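Local coordinates for hypothetical protein PH1897 (Pyrococcus horikoshii, PDB 1VDW), which probably hydrolyses the 1-phosphate of fructose 1,6-bisphosphate in a magnesium-dependent reaction, as a homodimeric member of the inositol monophosphatase superfamily, at residues E108-I116 with L124-G132; D188-P199 with S229-N240. All blocks are in the same frame, centred on the assembly; numbering follows the deposited sequence.

Contact 1 (E108-I116 with L124-G132); sequences EKDPIYAFI and LYEGIPGKG
Y113 and E126 meet across a beta hairpin, strands 110-118 and 123-128 of the large mixed sheet of this inositol monophosphatase fold. The short strand axes run antiparallel at 164°; A114-G127 and I116-Y125 are hydrogen-bonded pairs, with the non-hydrogen-bonded pair F115-E126 between them. CG of Y113 lies opposite the backbone N (chi1 177°), which slants the phenol forward, toward E126, the residue paired with F115. There Y113 OH donates to the anti lone pair of E126 OE1 at 2.7 Å. Ring and carboxylate planes are nearly perpendicular (86°), with OE1 at the ring edge. The other oxygen, OE2, forms a salt bridge with R7 of helix 3-20, so both carboxylate oxygens are gripped; W6, R7 and A10 of that helix also touch the Y113 side chain. A phenylalanine in place of Y113 would probably leave E126 OE1 without this donor and the carboxylate less firmly fixed in rotation.

On the same side of the sheet, F115 CD1 touches L124 CD1 at a slant, 3.7 Å away. The other side carries A114, I116 and Y125 and is packed by helices 175-184 and 199-211. Here I116 CB and Y125 CB are 4.2 Å apart, while I116 O lies in the plane of the Y125 ring, at its edge. Farther along, P129 CG rests against P111 O at 3.4 Å, and one water donates to both I112 O and P129 O.

Contact 2 (D188-P199 with S229-N240); sequences DAVVDIRNYLRP and SATEKVNIIAAN
V190 and A238 form the straightest bond in the tight part of this contact: A238 N donates to V190 O at an N-H...O angle of 179°. Strands 189-193 and 234-239 run antiparallel, their axes 4.6 Å apart, and D192 pairs with I236 by two further backbone bonds. On one side of the sheet A189 CB meets A239 CB at 3.9 Å, and V191 lies against I237. On the other, L197 CD1 packs across I236 CD1 at 4.1 Å. At the far end the amide of N240 reaches the anti lone pair of D188 OD1 through ND2, with carboxylate and amide planes 54° apart; D188 OD2 is held by R143.

Beyond I193 the chain turns a corner, and around the exposed N195, Y196 and K233 regular pairing gives way to side-chain and water bridges, with one backbone bond, V234 N to L197 O at 2.8 Å, beyond the corner. N235 OD1 accepts from N195 N at 2.7 Å, in its carbonyl plane. D192, whose OD1 closes an Asx turn with R194 N, is gripped side-on by the R194 guanidinium, NH2 lying 2.8 Å from OD2. A water donates to D192 OD1 and V234 O and accepts from Y196 N, joining the two segments where the regular pairing stops. K233 NZ stands over the centre of the R198 guanidinium. The T231 carbonyl, which accepts from K233 NZ at 2.9 Å, and the carboxylate of E68, which bridges to R198 NH1, probably offset the two positive charges. E68 is a predicted magnesium ligand, as is D201, to which R198 N bonds.

Helix 242-250 covers A189, V191 and I237, whereas helix 175-184 covers V190 and A238; strand 150-154 flanks strand 189-193, and helix 199-211 starts just after R198.

Contact 1 closes before contact 2 opens along the chain, and the two belong to different mixed sheets: strands 110-118 and 123-128 in the larger, strands 189-193 and 234-239 in the smaller. Their centres lie 19 Å apart and their nearest atoms about 7 Å, without touching. Helix 175-184 bridges the gap, packing on I116 and Y125 of the first and on V190 and A238 of the second. Helix 199-211, which follows segment 188-199 directly, also lies against the hairpin of contact 1. R198 of contact 2 bonds directly to E68 and D201, while the I116 side chain of contact 1 stays about 7 Å from that of D87, consistent with a magnesium site between the sheets.

Contact 1 (E108-I116 with L124-G132)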
loop_
_atom_site.group_PDB
_atom_site.type_symbol
_atom_site.label_atom_id
_atom_site.label_comp_id
_atom_site.label_asym_id
_atom_site.label_seq_id
_atom_site.Cartn_x
_atom_site.Cartn_y
_atom_site.Cartn_z
ATOM N N GLU A 108 19.933 -0.674 -27.598
ATOM C CA GLU A 108 19.577 -1.743 -28.517
ATOM C C GLU A 108 18.832 -2.700 -27.613
ATOM O O GLU A 108 17.969 -2.266 -26.858
ATOM C CB GLU A 108 20.824 -2.414 -29.103
ATOM C CG GLU A 108 21.671 -1.524 -29.987
ATOM C CD GLU A 108 21.025 -1.265 -31.330
ATOM O OE1 GLU A 108 20.275 -2.148 -31.793
ATOM O OE2 GLU A 108 21.284 -0.194 -31.922
ATOM N N LYS A 109 19.179 -3.982 -27.657
ATOM C CA LYS A 109 18.506 -4.969 -26.814
ATOM C C LYS A 109 19.110 -5.077 -25.426
ATOM O O LYS A 109 18.726 -5.939 -24.634
ATOM C CB LYS A 109 18.513 -6.346 -27.478
ATOM C CG LYS A 109 17.451 -6.493 -28.547
ATOM C CD LYS A 109 16.089 -6.058 -28.026
ATOM C CE LYS A 109 15.508 -7.010 -26.995
ATOM N NZ LYS A 109 14.208 -6.489 -26.461
ATOM N N ASP A 110 20.039 -4.188 -25.115
ATOM C CA ASP A 110 20.683 -4.234 -23.815
ATOM C C ASP A 110 20.298 -3.108 -22.852
ATOM O O ASP A 110 20.371 -1.932 -23.187
ATOM C CB ASP A 110 22.189 -4.238 -24.000
ATOM C CG ASP A 110 22.921 -4.500 -22.714
ATOM O OD1 ASP A 110 22.660 -5.561 -22.104
ATOM O OD2 ASP A 110 23.746 -3.650 -22.319
ATOM N N PRO A 111 19.904 -3.462 -21.622
ATOM C CA PRO A 111 19.518 -2.463 -20.621
ATOM C C PRO A 111 20.745 -1.782 -20.011
ATOM O O PRO A 111 21.665 -2.445 -19.522
ATOM C CB PRO A 111 18.714 -3.272 -19.607
ATOM C CG PRO A 111 19.297 -4.646 -19.714
ATOM C CD PRO A 111 19.757 -4.837 -21.120
ATOM N N ILE A 112 20.774 -0.455 -20.072
ATOM C CA ILE A 112 21.907 0.293 -19.540
ATOM C C ILE A 112 21.560 1.195 -18.365
ATOM O O ILE A 112 22.447 1.631 -17.638
ATOM C CB ILE A 112 22.576 1.154 -20.638
ATOM C CG1 ILE A 112 21.544 2.091 -21.272
ATOM C CG2 ILE A 112 23.196 0.247 -21.698
ATOM C CD1 ILE A 112 22.144 3.130 -22.197
ATOM N N TYR A 113 20.273 1.461 -18.169
ATOM C CA TYR A 113 19.844 2.323 -17.077
ATOM C C TYR A 113 18.341 2.240 -16.897
ATOM O O TYR A 113 17.596 2.088 -17.860
ATOM C CB TYR A 113 20.227 3.773 -17.379
ATOM C CG TYR A 113 19.762 4.775 -16.347
ATOM C CD1 TYR A 113 20.343 4.823 -15.084
ATOM C CD2 TYR A 113 18.750 5.681 -16.642
ATOM C CE1 TYR A 113 19.925 5.756 -14.137
ATOM C CE2 TYR A 113 18.324 6.615 -15.708
ATOM C CZ TYR A 113 18.916 6.648 -14.460
ATOM O OH TYR A 113 18.495 7.581 -13.541
ATOM N N ALA A 114 17.905 2.342 -15.650
ATOM C CA ALA A 114 16.489 2.333 -15.342
ATOM C C ALA A 114 16.273 3.104 -14.058
ATOM O O ALA A 114 17.155 3.161 -13.194
ATOM C CB ALA A 114 15.984 0.906 -15.177
ATOM N N PHE A 115 15.112 3.733 -13.941
ATOM C CA PHE A 115 14.796 4.441 -12.715
ATOM C C PHE A 115 13.315 4.335 -12.437
ATOM O O PHE A 115 12.495 4.133 -13.338
ATOM C CB PHE A 115 15.237 5.923 -12.770
ATOM C CG PHE A 115 14.303 6.836 -13.528
ATOM C CD1 PHE A 115 13.177 7.380 -12.911
ATOM C CD2 PHE A 115 14.579 7.194 -14.842
ATOM C CE1 PHE A 115 12.346 8.271 -13.594
ATOM C CE2 PHE A 115 13.753 8.083 -15.529
ATOM C CZ PHE A 115 12.637 8.622 -14.903
ATOM N N ILE A 116 13.000 4.414 -11.154
ATOM C CA ILE A 116 11.629 4.405 -10.682
ATOM C C ILE A 116 11.569 5.552 -9.686
ATOM O O ILE A 116 12.369 5.618 -8.751
ATOM C CB ILE A 116 11.264 3.079 -9.970
ATOM C CG1 ILE A 116 11.160 1.956 -11.005
ATOM C CG2 ILE A 116 9.934 3.227 -9.211
ATOM C CD1 ILE A 116 11.041 0.564 -10.401
ATOM N N LEU A 124 14.164 8.236 -5.435
ATOM C CA LEU A 124 14.575 7.918 -6.792
ATOM C C LEU A 124 15.384 6.631 -6.760
ATOM O O LEU A 124 16.486 6.601 -6.206
ATOM C CB LEU A 124 15.428 9.035 -7.410
ATOM C CG LEU A 124 15.936 8.721 -8.828
ATOM C CD1 LEU A 124 14.758 8.552 -9.772
ATOM C CD2 LEU A 124 16.849 9.838 -9.324
ATOM N N TYR A 125 14.816 5.562 -7.317
ATOM C CA TYR A 125 15.500 4.277 -7.400
ATOM C C TYR A 125 16.158 4.232 -8.770
ATOM O O TYR A 125 15.532 4.578 -9.776
ATOM C CB TYR A 125 14.513 3.108 -7.325
ATOM C CG TYR A 125 13.721 2.994 -6.049
ATOM C CD1 TYR A 125 14.087 2.080 -5.063
ATOM C CD2 TYR A 125 12.576 3.766 -5.847
ATOM C CE1 TYR A 125 13.321 1.933 -3.902
ATOM C CE2 TYR A 125 11.809 3.628 -4.698
ATOM C CZ TYR A 125 12.187 2.712 -3.735
ATOM O OH TYR A 125 11.412 2.567 -2.603
ATOM N N GLU A 126 17.413 3.800 -8.806
ATOM C CA GLU A 126 18.133 3.701 -10.064
ATOM C C GLU A 126 18.816 2.352 -10.185
ATOM O O GLU A 126 19.308 1.794 -9.206
ATOM C CB GLU A 126 19.184 4.808 -10.178
ATOM C CG GLU A 126 18.610 6.208 -10.194
ATOM C CD GLU A 126 19.694 7.262 -10.242
ATOM O OE1 GLU A 126 19.966 7.798 -11.340
ATOM O OE2 GLU A 126 20.281 7.539 -9.180
ATOM N N GLY A 127 18.834 1.833 -11.405
ATOM C CA GLY A 127 19.477 0.564 -11.668
ATOM C C GLY A 127 20.468 0.775 -12.791
ATOM O O GLY A 127 20.111 1.273 -13.859
ATOM N N ILE A 128 21.720 0.422 -12.533
ATOM C CA ILE A 128 22.773 0.570 -13.525
ATOM C C ILE A 128 23.457 -0.779 -13.668
ATOM O O ILE A 128 24.326 -1.132 -12.871
ATOM C CB ILE A 128 23.811 1.621 -13.086
ATOM C CG1 ILE A 128 23.106 2.941 -12.760
ATOM C CG2 ILE A 128 24.845 1.819 -14.192
ATOM C CD1 ILE A 128 24.011 4.001 -12.148
ATOM N N PRO A 129 23.048 -1.565 -14.676
ATOM C CA PRO A 129 23.646 -2.884 -14.894
ATOM C C PRO A 129 25.166 -2.801 -14.957
ATOM O O PRO A 129 25.724 -1.962 -15.665
ATOM C CB PRO A 129 23.026 -3.323 -16.215
ATOM C CG PRO A 129 21.657 -2.697 -16.153
ATOM C CD PRO A 129 21.974 -1.308 -15.653
ATOM N N GLY A 130 25.827 -3.666 -14.199
ATOM C CA GLY A 130 27.277 -3.667 -14.190
ATOM C C GLY A 130 27.863 -2.751 -13.134
ATOM O O GLY A 130 29.079 -2.716 -12.945
ATOM N N LYS A 131 27.009 -2.001 -12.443
ATOM C CA LYS A 131 27.483 -1.101 -11.401
ATOM C C LYS A 131 26.721 -1.328 -10.102
ATOM O O LYS A 131 27.323 -1.558 -9.053
ATOM C CB LYS A 131 27.344 0.358 -11.836
ATOM C CG LYS A 131 27.928 1.333 -10.823
ATOM C CD LYS A 131 27.838 2.768 -11.293
ATOM C CE LYS A 131 28.411 3.718 -10.251
ATOM N NZ LYS A 131 29.831 3.411 -9.927
ATOM N N GLY A 132 25.396 -1.265 -10.174
ATOM C CA GLY A 132 24.591 -1.486 -8.989
ATOM C C GLY A 132 23.259 -0.764 -9.028
ATOM O O GLY A 132 22.941 -0.071 -9.994
HETATM O O HOH W 1 24.832 0.346 -17.698
#

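Contact 2 (D188-P199 with S229-N240)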
loop_
_atom_site.group_PDB
_atom_site.type_symbol
_atom_site.label_atom_id
_atom_site.label_comp_id
_atom_site.label_asym_id
_atom_site.label_seq_id
_atom_site.Cartn_x
_atom_site.Cartn_y
_atom_site.Cartn_z
ATOM N N ASP A 188 10.481 -9.878 0.313
ATOM C CA ASP A 188 11.311 -11.017 -0.074
ATOM C C ASP A 188 10.972 -11.505 -1.478
ATOM O O ASP A 188 11.798 -12.134 -2.137
ATOM C CB ASP A 188 11.131 -12.162 0.918
ATOM C CG ASP A 188 11.524 -11.772 2.323
ATOM O OD1 ASP A 188 12.736 -11.609 2.584
ATOM O OD2 ASP A 188 10.614 -11.616 3.160
ATOM N N ALA A 189 9.755 -11.226 -1.935
ATOM C CA ALA A 189 9.339 -11.643 -3.270
ATOM C C ALA A 189 8.164 -10.820 -3.785
ATOM O O ALA A 189 7.444 -10.182 -3.013
ATOM C CB ALA A 189 8.960 -13.134 -3.262
ATOM N N VAL A 190 8.004 -10.836 -5.103
ATOM C CA VAL A 190 6.916 -10.162 -5.802
ATOM C C VAL A 190 6.391 -11.217 -6.763
ATOM O O VAL A 190 7.124 -11.718 -7.621
ATOM C CB VAL A 190 7.400 -8.935 -6.596
ATOM C CG1 VAL A 190 6.243 -8.342 -7.393
ATOM C CG2 VAL A 190 7.960 -7.893 -5.641
ATOM N N VAL A 191 5.119 -11.550 -6.608
ATOM C CA VAL A 191 4.490 -12.585 -7.410
ATOM C C VAL A 191 3.237 -12.058 -8.082
ATOM O O VAL A 191 2.297 -11.641 -7.408
ATOM C CB VAL A 191 4.100 -13.780 -6.513
ATOM C CG1 VAL A 191 3.471 -14.890 -7.349
ATOM C CG2 VAL A 191 5.318 -14.284 -5.767
ATOM N N ASP A 192 3.227 -12.052 -9.411
ATOM C CA ASP A 192 2.055 -11.601 -10.150
ATOM C C ASP A 192 1.807 -12.617 -11.248
ATOM O O ASP A 192 2.559 -12.690 -12.228
ATOM C CB ASP A 192 2.279 -10.219 -10.765
ATOM C CG ASP A 192 0.998 -9.613 -11.327
ATOM O OD1 ASP A 192 0.163 -10.367 -11.878
ATOM O OD2 ASP A 192 0.835 -8.380 -11.224
ATOM N N ILE A 193 0.752 -13.404 -11.073
ATOM C CA ILE A 193 0.419 -14.450 -12.031
ATOM C C ILE A 193 -0.962 -14.253 -12.644
ATOM O O ILE A 193 -1.650 -15.217 -12.987
ATOM C CB ILE A 193 0.517 -15.841 -11.356
ATOM C CG1 ILE A 193 -0.395 -15.905 -10.127
ATOM C CG2 ILE A 193 1.956 -16.103 -10.934
ATOM C CD1 ILE A 193 -0.366 -17.248 -9.403
ATOM N N ARG A 194 -1.351 -12.993 -12.802
ATOM C CA ARG A 194 -2.648 -12.633 -13.369
ATOM C C ARG A 194 -2.701 -12.650 -14.896
ATOM O O ARG A 194 -3.785 -12.529 -15.469
ATOM C CB ARG A 194 -3.048 -11.225 -12.924
ATOM C CG ARG A 194 -3.234 -11.020 -11.435
ATOM C CD ARG A 194 -3.525 -9.552 -11.159
ATOM N NE ARG A 194 -2.369 -8.701 -11.434
ATOM C CZ ARG A 194 -2.403 -7.372 -11.441
ATOM N NH1 ARG A 194 -3.539 -6.732 -11.195
ATOM N NH2 ARG A 194 -1.297 -6.677 -11.669
ATOM N N ASN A 195 -1.547 -12.779 -15.548
ATOM C CA ASN A 195 -1.485 -12.736 -17.010
ATOM C C ASN A 195 -2.062 -11.372 -17.400
ATOM O O ASN A 195 -2.767 -11.233 -18.400
ATOM C CB ASN A 195 -2.327 -13.862 -17.622
ATOM C CG ASN A 195 -1.992 -14.112 -19.076
ATOM O OD1 ASN A 195 -0.843 -14.398 -19.417
ATOM N ND2 ASN A 195 -2.992 -14.007 -19.943
ATOM N N TYR A 196 -1.727 -10.366 -16.592
ATOM C CA TYR A 196 -2.219 -8.999 -16.745
ATOM C C TYR A 196 -1.145 -7.948 -17.043
ATOM O O TYR A 196 -1.384 -7.001 -17.788
ATOM C CB TYR A 196 -2.955 -8.618 -15.457
ATOM C CG TYR A 196 -3.428 -7.186 -15.361
ATOM C CD1 TYR A 196 -4.613 -6.778 -15.971
ATOM C CD2 TYR A 196 -2.707 -6.246 -14.624
ATOM C CE1 TYR A 196 -5.074 -5.467 -15.846
ATOM C CE2 TYR A 196 -3.157 -4.937 -14.493
ATOM C CZ TYR A 196 -4.341 -4.555 -15.101
ATOM O OH TYR A 196 -4.797 -3.265 -14.952
ATOM N N LEU A 197 0.030 -8.106 -16.444
ATOM C CA LEU A 197 1.119 -7.151 -16.631
ATOM C C LEU A 197 1.652 -7.089 -18.052
ATOM O O LEU A 197 1.559 -8.054 -18.805
ATOM C CB LEU A 197 2.276 -7.489 -15.690
ATOM C CG LEU A 197 2.007 -7.416 -14.186
ATOM C CD1 LEU A 197 3.212 -7.958 -13.435
ATOM C CD2 LEU A 197 1.718 -5.982 -13.780
ATOM N N ARG A 198 2.213 -5.937 -18.404
ATOM C CA ARG A 198 2.813 -5.725 -19.717
ATOM C C ARG A 198 4.293 -5.441 -19.477
ATOM O O ARG A 198 4.686 -5.078 -18.367
ATOM C CB ARG A 198 2.166 -4.527 -20.414
ATOM C CG ARG A 198 0.654 -4.629 -20.536
ATOM C CD ARG A 198 0.244 -5.785 -21.431
ATOM N NE ARG A 198 -0.296 -5.323 -22.706
ATOM C CZ ARG A 198 -1.431 -4.642 -22.835
ATOM N NH1 ARG A 198 -2.154 -4.343 -21.763
ATOM N NH2 ARG A 198 -1.845 -4.259 -24.035
ATOM N N PRO A 199 5.138 -5.605 -20.507
ATOM C CA PRO A 199 6.570 -5.342 -20.327
ATOM C C PRO A 199 6.829 -3.919 -19.825
ATOM O O PRO A 199 7.767 -3.678 -19.066
ATOM C CB PRO A 199 7.137 -5.577 -21.725
ATOM C CG PRO A 199 6.235 -6.643 -22.268
ATOM C CD PRO A 199 4.870 -6.151 -21.851
ATOM N N SER A 229 7.510 -4.665 -26.323
ATOM C CA SER A 229 6.098 -4.789 -26.642
ATOM C C SER A 229 5.259 -4.131 -25.555
ATOM O O SER A 229 5.639 -4.122 -24.383
ATOM C CB SER A 229 5.711 -6.264 -26.764
ATOM O OG SER A 229 4.318 -6.408 -26.969
ATOM N N ALA A 230 4.118 -3.578 -25.948
ATOM C CA ALA A 230 3.224 -2.927 -25.002
ATOM C C ALA A 230 1.932 -3.726 -24.877
ATOM O O ALA A 230 1.021 -3.337 -24.149
ATOM C CB ALA A 230 2.918 -1.508 -25.466
ATOM N N THR A 231 1.869 -4.852 -25.584
ATOM C CA THR A 231 0.684 -5.705 -25.574
ATOM C C THR A 231 0.925 -7.094 -24.981
ATOM O O THR A 231 -0.006 -7.744 -24.507
ATOM C CB THR A 231 0.128 -5.877 -26.998
ATOM O OG1 THR A 231 1.136 -6.449 -27.840
ATOM C CG2 THR A 231 -0.296 -4.532 -27.566
ATOM N N GLU A 232 2.174 -7.549 -25.019
ATOM C CA GLU A 232 2.528 -8.858 -24.483
ATOM C C GLU A 232 2.189 -8.966 -22.995
ATOM O O GLU A 232 2.551 -8.094 -22.204
ATOM C CB GLU A 232 4.023 -9.112 -24.696
ATOM C CG GLU A 232 4.566 -10.344 -23.994
ATOM C CD GLU A 232 6.042 -10.558 -24.267
ATOM O OE1 GLU A 232 6.659 -11.407 -23.588
ATOM O OE2 GLU A 232 6.587 -9.880 -25.164
ATOM N N LYS A 233 1.491 -10.034 -22.618
ATOM C CA LYS A 233 1.121 -10.248 -21.220
ATOM C C LYS A 233 2.244 -11.001 -20.528
ATOM O O LYS A 233 2.791 -11.955 -21.080
ATOM C CB LYS A 233 -0.178 -11.052 -21.124
ATOM C CG LYS A 233 -1.379 -10.378 -21.765
ATOM C CD LYS A 233 -1.703 -9.057 -21.085
ATOM C CE LYS A 233 -2.869 -8.357 -21.768
ATOM N NZ LYS A 233 -2.563 -8.026 -23.189
ATOM N N VAL A 234 2.590 -10.580 -19.318
ATOM C CA VAL A 234 3.667 -11.229 -18.592
ATOM C C VAL A 234 3.327 -11.543 -17.140
ATOM O O VAL A 234 2.545 -10.838 -16.496
ATOM C CB VAL A 234 4.952 -10.356 -18.621
ATOM C CG1 VAL A 234 4.668 -8.996 -18.008
ATOM C CG2 VAL A 234 6.080 -11.053 -17.876
ATOM N N ASN A 235 3.917 -12.622 -16.643
ATOM C CA ASN A 235 3.748 -13.053 -15.262
ATOM C C ASN A 235 5.140 -13.067 -14.666
ATOM O O ASN A 235 6.104 -13.438 -15.337
ATOM C CB ASN A 235 3.163 -14.460 -15.195
ATOM C CG ASN A 235 1.751 -14.520 -15.706
ATOM O OD1 ASN A 235 0.860 -13.858 -15.179
ATOM N ND2 ASN A 235 1.533 -15.316 -16.747
ATOM N N ILE A 236 5.255 -12.661 -13.411
ATOM C CA ILE A 236 6.559 -12.651 -12.784
ATOM C C ILE A 236 6.595 -13.245 -11.388
ATOM O O ILE A 236 5.637 -13.146 -10.613
ATOM C CB ILE A 236 7.133 -11.222 -12.696
ATOM C CG1 ILE A 236 6.202 -10.340 -11.860
ATOM C CG2 ILE A 236 7.328 -10.649 -14.094
ATOM C CD1 ILE A 236 6.750 -8.945 -11.596
ATOM N N ILE A 237 7.716 -13.890 -11.098
ATOM C CA ILE A 237 7.984 -14.449 -9.791
ATOM C C ILE A 237 9.402 -13.958 -9.529
ATOM O O ILE A 237 10.370 -14.499 -10.075
ATOM C CB ILE A 237 7.954 -15.992 -9.776
ATOM C CG1 ILE A 237 6.561 -16.502 -10.159
ATOM C CG2 ILE A 237 8.308 -16.492 -8.389
ATOM C CD1 ILE A 237 6.229 -16.386 -11.634
ATOM N N ALA A 238 9.511 -12.898 -8.736
ATOM C CA ALA A 238 10.796 -12.296 -8.400
ATOM C C ALA A 238 11.062 -12.528 -6.923
ATOM O O ALA A 238 10.170 -12.334 -6.092
ATOM C CB ALA A 238 10.769 -10.801 -8.707
ATOM N N ALA A 239 12.280 -12.931 -6.584
ATOM C CA ALA A 239 12.597 -13.198 -5.190
ATOM C C ALA A 239 14.051 -12.954 -4.838
ATOM O O ALA A 239 14.904 -12.793 -5.712
ATOM C CB ALA A 239 12.210 -14.638 -4.837
ATOM N N ASN A 240 14.320 -12.946 -3.540
ATOM C CA ASN A 240 15.665 -12.732 -3.023
ATOM C C ASN A 240 16.299 -14.067 -2.643
ATOM O O ASN A 240 17.338 -14.103 -1.985
ATOM C CB ASN A 240 15.604 -11.840 -1.782
ATOM C CG ASN A 240 14.828 -12.478 -0.637
ATOM O OD1 ASN A 240 14.265 -13.568 -0.771
ATOM N ND2 ASN A 240 14.789 -11.790 0.495
HETATM O O HOH W 2 0.310 -10.438 -14.627
#